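Local coordinates for copper chaperone CopZ (Staphylococcus aureus, PDB 6FF2), which sequesters copper(I) inside the cell and delivers it to the copper-exporting P-type ATPase CopA, at residues Ser2-Asn7 with Val51-Met56; Ala19-Leu24 with Ser32-Leu37. One frame throughout, in Å; residues are numbered along the deposited sequence.

How the contacts relate
The chain starts with strand 3-9, whose first residues form one side of contact 1. It then passes Cys-13 and enters helix 14-25, whose first turn holds Cys-16; both cysteines bind copper. A turn leads back into strand 30-36, and contact 2 closes this short loop between helix and strand. Strand 41-46 follows. Helix 53-62 then returns to strand 3-9, and contact 1 closes the longer loop. Contact 2 lies wholly within that longer loop, and the two do not cross. Each ties one helix to the same antiparallel sheet. The contacts also touch directly: Met-56 CB packs on Leu-24 CD2 at 3.7 Å, where the two helices meet.

Contact 1. Residues Ser2-Asn7 with Val51-Met56; sequences SQEILN and VAVSQM
The carboxylate of Glu-4 turns one flat face to the two methyls of Val-53. Val-53 CG2 is almost above Glu-4 CD at 3.6 Å, and Val-53 CG1 stands over Glu-4 OE2 at 3.5 Å. On the opposite face lies the strand's own backbone, with Ile-5 N 3.6 Å from Glu-4 CD. The bend at chi2 (66°) turns the carboxylate forward along the strand, between its backbone and Val-53. The Glu-4 stem meets Met-56, with CG 4.0 Å from Met-56 SD. Leu-6 adds a looser apolar touch: its CD2 lies 4.3 Å from Met-56 CB and 4.5 Å from Val-53 CG1. No hydrogen bond joins the two segments, so this is van der Waals packing. Ala-52, the N-cap residue, gives its N-H to Gln-55 OE1 at 2.9 Å in a nearly straight bond (178°), from 37° above the amide carbonyl plane. Strand 3-9 runs between strands 41-46 and 66-67, and Glu-4 and Leu-6 pair through their backbones with Val-44 and Val-42. Leu-6 also reaches Lys-57 and Ile-60, while Met-56 rests on Tyr-46. Helix 53-62 thus packs on the sheet as the second helix of the ferredoxin-like fold, away from the copper site.

Contact 2. Residues Ala19-Leu24 with Ser32-Leu37; sequences AVESAL and SADVNL
Glu-21 OE2 accepts the backbone N-H of Val-35 at 2.8 Å, in an almost straight bond (176°). The donor comes to the anti side of the carboxylate, 15° out of its plane. The carbonyl oxygen of Ala-33 stands over one face of the same carboxylate, 3.3 Å from Glu-21 CD. The side chain runs extended beyond CG, at a slant to the strand. Its CG also touches Val-35 CG2 at 3.8 Å. Apolar contacts flank this grip, from Val-20, the preceding residue, and from Leu-24, about one turn further on. Val-20 CG1 meets Val-35 CG2 at 3.7 Å, the side chains crossing nearly at right angles. Leu-24 CB rests on Ala-33 CB at 3.8 Å.

In the second shell, Lys-17 makes a salt bridge to Glu-21 OE2 and a hydrogen bond to Val-35 O. Its long, weak ion pair with Asp-34 OD1 probably also eases the approach of that atom to Glu-21 OE2, 4.1 Å away. Further inward, Leu-24 packs on Val-42 and Val-44, while Val-20 and Val-35 both touch Met-11.

Helix 19-24 and strand 32-36 run nearly antiparallel, at 162°. This is the return half of a split beta-alpha-beta unit, with strand 41-46 between strands 3-9 and 30-36. Such units build the ferredoxin-like fold of heavy-metal-associated domains. Here the helix begins within the copper site, Cys-13 lying just before it and Cys-16 in its first turn.

Contact 1. Residues Ser2-Asn7 with Val51-Met56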
ATOM      1  N   SER A   2      -6.883  24.039  14.278  1.00 18.30           N
ATOM      2  CA  SER A   2      -5.424  24.177  14.104  1.00 15.72           C
ATOM      3  C   SER A   2      -5.031  23.288  12.889  1.00 12.76           C
ATOM      4  O   SER A   2      -5.808  22.421  12.527  1.00 12.58           O
ATOM      5  CB  SER A   2      -4.691  23.706  15.343  1.00 18.82           C
ATOM      6  OG  SER A   2      -5.192  24.412  16.463  1.00 22.51           O
ATOM      7  N   GLN A   3      -3.878  23.570  12.342  1.00 12.14           N
ATOM      8  CA  GLN A   3      -3.278  22.818  11.239  1.00 11.96           C
ATOM      9  C   GLN A   3      -1.885  22.443  11.584  1.00 11.95           C
ATOM     10  O   GLN A   3      -1.098  23.277  12.099  1.00 13.08           O
ATOM     11  CB  GLN A   3      -3.336  23.626   9.951  1.00 13.42           C
ATOM     12  CG  GLN A   3      -2.887  22.849   8.711  1.00 14.42           C
ATOM     13  CD  GLN A   3      -2.860  23.689   7.477  1.00 16.37           C
ATOM     14  OE1 GLN A   3      -3.062  24.902   7.542  1.00 23.28           O
ATOM     15  NE2 GLN A   3      -2.633  23.062   6.338  1.00 18.36           N
ATOM     16  N   GLU A   4      -1.543  21.154  11.329  1.00 11.56           N
ATOM     17  CA  GLU A   4      -0.168  20.642  11.450  1.00 11.42           C
ATOM     18  C   GLU A   4       0.240  20.078  10.138  1.00 11.13           C
ATOM     19  O   GLU A   4      -0.541  19.406   9.512  1.00 12.72           O
ATOM     20  CB  GLU A   4      -0.125  19.551  12.520  1.00 13.71           C
ATOM     21  CG  GLU A   4       1.168  18.789  12.648  1.00 15.90           C
ATOM     22  CD  GLU A   4       2.356  19.563  13.107  1.00 20.29           C
ATOM     23  OE1 GLU A   4       2.247  20.678  13.590  1.00 22.44           O
ATOM     24  OE2 GLU A   4       3.460  18.956  12.942  1.00 22.77           O
ATOM     25  N   ILE A   5       1.440  20.401   9.685  1.00 12.20           N
ATOM     26  CA  ILE A   5       2.040  19.759   8.530  1.00 11.51           C
ATOM     27  C   ILE A   5       3.173  18.859   8.988  1.00 12.64           C
ATOM     28  O   ILE A   5       4.154  19.352   9.545  1.00 14.39           O
ATOM     29  CB  ILE A   5       2.467  20.788   7.488  1.00 13.55           C
ATOM     30  CG1 ILE A   5       1.221  21.632   7.036  1.00 17.99           C
ATOM     31  CG2 ILE A   5       3.109  20.096   6.305  1.00 14.42           C
ATOM     32  CD1 ILE A   5       1.584  22.790   6.184  1.00 24.12           C
ATOM     33  N   LEU A   6       3.046  17.543   8.759  1.00 13.01           N
ATOM     34  CA  LEU A   6       4.095  16.580   9.067  1.00 13.23           C
ATOM     35  C   LEU A   6       4.850  16.292   7.792  1.00 13.42           C
ATOM     36  O   LEU A   6       4.235  16.207   6.702  1.00 16.80           O
ATOM     37  CB  LEU A   6       3.592  15.331   9.750  1.00 17.02           C
ATOM     38  CG  LEU A   6       2.867  15.603  11.071  1.00 18.61           C
ATOM     39  CD1 LEU A   6       1.379  15.555  10.839  1.00 19.14           C
ATOM     40  CD2 LEU A   6       3.265  14.614  12.168  1.00 20.69           C
ATOM     41  N   ASN A   7       6.157  16.101   7.907  1.00 16.04           N
ATOM     42  CA  ASN A   7       6.983  15.655   6.771  1.00 16.50           C
ATOM     43  C   ASN A   7       7.280  14.165   6.978  1.00 16.69           C
ATOM     44  O   ASN A   7       7.850  13.804   7.961  1.00 18.80           O
ATOM     45  CB  ASN A   7       8.236  16.427   6.700  1.00 20.83           C
ATOM     46  CG  ASN A   7       8.013  17.710   6.073  1.00 26.91           C
ATOM     47  OD1 ASN A   7       8.104  18.713   6.749  1.00 41.75           O
ATOM     48  ND2 ASN A   7       7.773  17.715   4.748  1.00 33.83           N
ATOM     49  N   VAL A  51      -5.925  17.083  20.819  1.00 11.87           N
ATOM     50  CA  VAL A  51      -4.897  16.177  20.269  1.00 12.46           C
ATOM     51  C   VAL A  51      -3.588  16.888  20.160  1.00 14.33           C
ATOM     52  O   VAL A  51      -3.522  18.062  19.816  1.00 13.76           O
ATOM     53  CB  VAL A  51      -5.396  15.482  18.978  1.00 18.87           C
ATOM     54  CG1 VAL A  51      -5.741  16.424  17.939  1.00 19.57           C
ATOM     55  CG2 VAL A  51      -4.317  14.546  18.450  1.00 18.26           C
ATOM     56  N   ALA A  52      -2.510  16.163  20.544  1.00 13.96           N
ATOM     57  CA  ALA A  52      -1.176  16.642  20.407  1.00 13.83           C
ATOM     58  C   ALA A  52      -0.481  16.144  19.121  1.00 12.85           C
ATOM     59  O   ALA A  52      -0.793  15.044  18.662  1.00 14.00           O
ATOM     60  CB  ALA A  52      -0.344  16.157  21.613  1.00 15.52           C
ATOM     61  N   VAL A  53       0.495  16.906  18.633  1.00 13.28           N
ATOM     62  CA  VAL A  53       1.206  16.470  17.466  1.00 13.33           C
ATOM     63  C   VAL A  53       1.942  15.132  17.752  1.00 13.07           C
ATOM     64  O   VAL A  53       2.084  14.304  16.865  1.00 13.84           O
ATOM     65  CB  VAL A  53       2.139  17.579  16.979  1.00 15.88           C
ATOM     66  CG1 VAL A  53       3.054  17.069  15.877  1.00 16.23           C
ATOM     67  CG2 VAL A  53       1.269  18.717  16.449  1.00 15.27           C
ATOM     68  N   SER A  54       2.390  14.935  18.986  1.00 13.08           N
ATOM     69  CA  SER A  54       3.031  13.661  19.348  1.00 13.10           C
ATOM     70  C   SER A  54       2.158  12.439  19.020  1.00 12.42           C
ATOM     71  O   SER A  54       2.668  11.396  18.595  1.00 14.53           O
ATOM     72  CB  SER A  54       3.404  13.770  20.831  1.00 12.18           C
ATOM     73  OG  SER A  54       2.241  13.891  21.679  1.00 13.56           O
ATOM     74  N   GLN A  55       0.850  12.527  19.225  1.00 12.05           N
ATOM     75  CA  GLN A  55      -0.073  11.457  18.918  1.00 13.07           C
ATOM     76  C   GLN A  55      -0.117  11.220  17.387  1.00 12.75           C
ATOM     77  O   GLN A  55      -0.239  10.082  16.923  1.00 14.37           O
ATOM     78  CB  GLN A  55      -1.458  11.775  19.451  1.00 13.96           C
ATOM     79  CG  GLN A  55      -1.587  11.802  20.973  1.00 14.02           C
ATOM     80  CD  GLN A  55      -2.926  12.363  21.352  1.00 13.60           C
ATOM     81  OE1 GLN A  55      -3.000  13.567  21.709  1.00 16.55           O
ATOM     82  NE2 GLN A  55      -3.994  11.569  21.210  1.00 15.42           N
ATOM     83  N   MET A  56      -0.068  12.286  16.591  1.00 12.93           N
ATOM     84  CA  MET A  56      -0.058  12.136  15.147  1.00 12.92           C
ATOM     85  C   MET A  56       1.205  11.444  14.658  1.00 13.81           C
ATOM     86  O   MET A  56       1.148  10.556  13.796  1.00 13.83           O
ATOM     87  CB  MET A  56      -0.173  13.525  14.489  1.00 12.55           C
ATOM     88  CG  MET A  56      -1.423  14.330  14.895  1.00 12.78           C
ATOM     89  SD  MET A  56      -1.260  15.994  14.242  1.00 13.79           S
ATOM     90  CE  MET A  56      -2.443  16.866  15.322  1.00 15.16           C
TER

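Contact 2. Residues Ala19-Leu24 with Ser32-Leu37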
ATOM      1  N   ALA A  19      -3.542   4.476   4.303  1.00 16.06           N
ATOM      2  CA  ALA A  19      -3.217   3.987   5.621  1.00 17.31           C
ATOM      3  C   ALA A  19      -2.897   5.139   6.603  1.00 15.99           C
ATOM      4  O   ALA A  19      -3.252   5.050   7.787  1.00 17.64           O
ATOM      5  CB  ALA A  19      -2.039   3.017   5.565  1.00 17.78           C
ATOM      6  N   VAL A  20      -2.117   6.103   6.121  1.00 16.26           N
ATOM      7  CA  VAL A  20      -1.724   7.267   6.951  1.00 15.27           C
ATOM      8  C   VAL A  20      -2.980   8.074   7.259  1.00 15.25           C
ATOM      9  O   VAL A  20      -3.215   8.426   8.451  1.00 14.35           O
ATOM     10  CB  VAL A  20      -0.607   8.031   6.252  1.00 15.07           C
ATOM     11  CG1 VAL A  20      -0.399   9.402   6.911  1.00 15.30           C
ATOM     12  CG2 VAL A  20       0.704   7.238   6.316  1.00 16.39           C
ATOM     13  N   GLU A  21      -3.783   8.365   6.259  1.00 14.97           N
ATOM     14  CA  GLU A  21      -5.004   9.177   6.534  1.00 14.80           C
ATOM     15  C   GLU A  21      -5.944   8.439   7.513  1.00 16.14           C
ATOM     16  O   GLU A  21      -6.510   9.065   8.406  1.00 16.63           O
ATOM     17  CB  GLU A  21      -5.707   9.574   5.229  1.00 15.91           C
ATOM     18  CG  GLU A  21      -4.904  10.555   4.413  1.00 17.30           C
ATOM     19  CD  GLU A  21      -5.517  10.997   3.119  1.00 17.10           C
ATOM     20  OE1 GLU A  21      -6.658  10.576   2.793  1.00 21.42           O
ATOM     21  OE2 GLU A  21      -4.811  11.738   2.405  1.00 18.60           O
ATOM     22  N   SER A  22      -6.129   7.129   7.368  1.00 17.16           N
ATOM     23  CA  SER A  22      -6.980   6.409   8.295  1.00 17.93           C
ATOM     24  C   SER A  22      -6.471   6.413   9.698  1.00 17.58           C
ATOM     25  O   SER A  22      -7.238   6.592  10.632  1.00 20.57           O
ATOM     26  CB  SER A  22      -7.187   4.955   7.881  1.00 21.62           C
ATOM     27  OG  SER A  22      -8.044   5.004   6.784  1.00 28.56           O
ATOM     28  N   ALA A  23      -5.173   6.206   9.870  1.00 15.73           N
ATOM     29  CA  ALA A  23      -4.587   6.173  11.219  1.00 16.82           C
ATOM     30  C   ALA A  23      -4.763   7.522  11.917  1.00 15.86           C
ATOM     31  O   ALA A  23      -5.112   7.589  13.074  1.00 18.40           O
ATOM     32  CB  ALA A  23      -3.111   5.835  11.124  1.00 18.16           C
ATOM     33  N   LEU A  24      -4.563   8.583  11.155  1.00 13.45           N
ATOM     34  CA  LEU A  24      -4.729   9.930  11.720  1.00 14.28           C
ATOM     35  C   LEU A  24      -6.165  10.239  12.056  1.00 15.74           C
ATOM     36  O   LEU A  24      -6.431  10.775  13.096  1.00 15.41           O
ATOM     37  CB  LEU A  24      -4.114  10.980  10.801  1.00 12.67           C
ATOM     38  CG  LEU A  24      -2.562  10.949  10.703  1.00 13.13           C
ATOM     39  CD1 LEU A  24      -2.035  11.739   9.495  1.00 12.64           C
ATOM     40  CD2 LEU A  24      -1.957  11.493  12.015  1.00 13.66           C
ATOM     41  N   SER A  32      -9.430  16.040   9.904  1.00 12.36           N
ATOM     42  CA  SER A  32      -9.113  15.472   8.633  1.00 11.85           C
ATOM     43  C   SER A  32      -7.614  15.353   8.463  1.00 12.04           C
ATOM     44  O   SER A  32      -6.826  16.009   9.172  1.00 10.89           O
ATOM     45  CB  SER A  32      -9.716  16.364   7.518  1.00 13.42           C
ATOM     46  OG  SER A  32      -9.027  17.580   7.371  1.00 15.02           O
ATOM     47  N   ALA A  33      -7.180  14.561   7.490  1.00 12.95           N
ATOM     48  CA  ALA A  33      -5.781  14.415   7.165  1.00 12.74           C
ATOM     49  C   ALA A  33      -5.657  14.289   5.643  1.00 13.47           C
ATOM     50  O   ALA A  33      -6.452  13.537   5.030  1.00 16.33           O
ATOM     51  CB  ALA A  33      -5.206  13.177   7.848  1.00 15.14           C
ATOM     52  N   ASP A  34      -4.674  14.966   5.058  1.00 13.51           N
ATOM     53  CA  ASP A  34      -4.472  14.970   3.576  1.00 15.18           C
ATOM     54  C   ASP A  34      -2.994  14.772   3.285  1.00 16.18           C
ATOM     55  O   ASP A  34      -2.155  15.638   3.556  1.00 16.32           O
ATOM     56  CB  ASP A  34      -5.000  16.312   3.057  1.00 18.11           C
ATOM     57  CG  ASP A  34      -4.831  16.488   1.570  1.00 28.99           C
ATOM     58  OD1 ASP A  34      -4.726  15.510   0.840  1.00 33.90           O
ATOM     59  OD2 ASP A  34      -4.846  17.635   1.122  1.00 39.55           O
ATOM     60  N   VAL A  35      -2.674  13.584   2.766  1.00 15.36           N
ATOM     61  CA  VAL A  35      -1.340  13.221   2.337  1.00 15.36           C
ATOM     62  C   VAL A  35      -1.084  13.738   0.932  1.00 15.43           C
ATOM     63  O   VAL A  35      -1.875  13.465   0.005  1.00 18.42           O
ATOM     64  CB  VAL A  35      -1.154  11.697   2.327  1.00 14.86           C
ATOM     65  CG1 VAL A  35       0.161  11.330   1.597  1.00 17.18           C
ATOM     66  CG2 VAL A  35      -1.252  11.153   3.785  1.00 17.41           C
ATOM     67  N   ASN A  36       0.017  14.432   0.753  1.00 16.92           N
ATOM     68  CA  ASN A  36       0.544  14.748  -0.592  1.00 17.02           C
ATOM     69  C   ASN A  36       1.682  13.797  -0.880  1.00 17.17           C
ATOM     70  O   ASN A  36       2.772  13.946  -0.364  1.00 20.16           O
ATOM     71  CB  ASN A  36       1.018  16.194  -0.686  1.00 19.40           C
ATOM     72  CG  ASN A  36       1.571  16.565  -2.025  1.00 21.31           C
ATOM     73  OD1 ASN A  36       1.875  15.722  -2.830  1.00 26.36           O
ATOM     74  ND2 ASN A  36       1.753  17.844  -2.249  1.00 23.25           N
ATOM     75  N   LEU A  37       1.427  12.803  -1.726  1.00 19.33           N
ATOM     76  CA  LEU A  37       2.446  11.777  -2.004  1.00 21.16           C
ATOM     77  C   LEU A  37       3.640  12.333  -2.736  1.00 23.18           C
ATOM     78  O   LEU A  37       4.736  11.793  -2.624  1.00 25.78           O
ATOM     79  CB  LEU A  37       1.841  10.624  -2.829  1.00 20.11           C
ATOM     80  CG  LEU A  37       0.941   9.689  -2.048  1.00 20.40           C
ATOM     81  CD1 LEU A  37       0.287   8.736  -3.038  1.00 22.06           C
ATOM     82  CD2 LEU A  37       1.685   8.923  -0.967  1.00 20.74           C
TER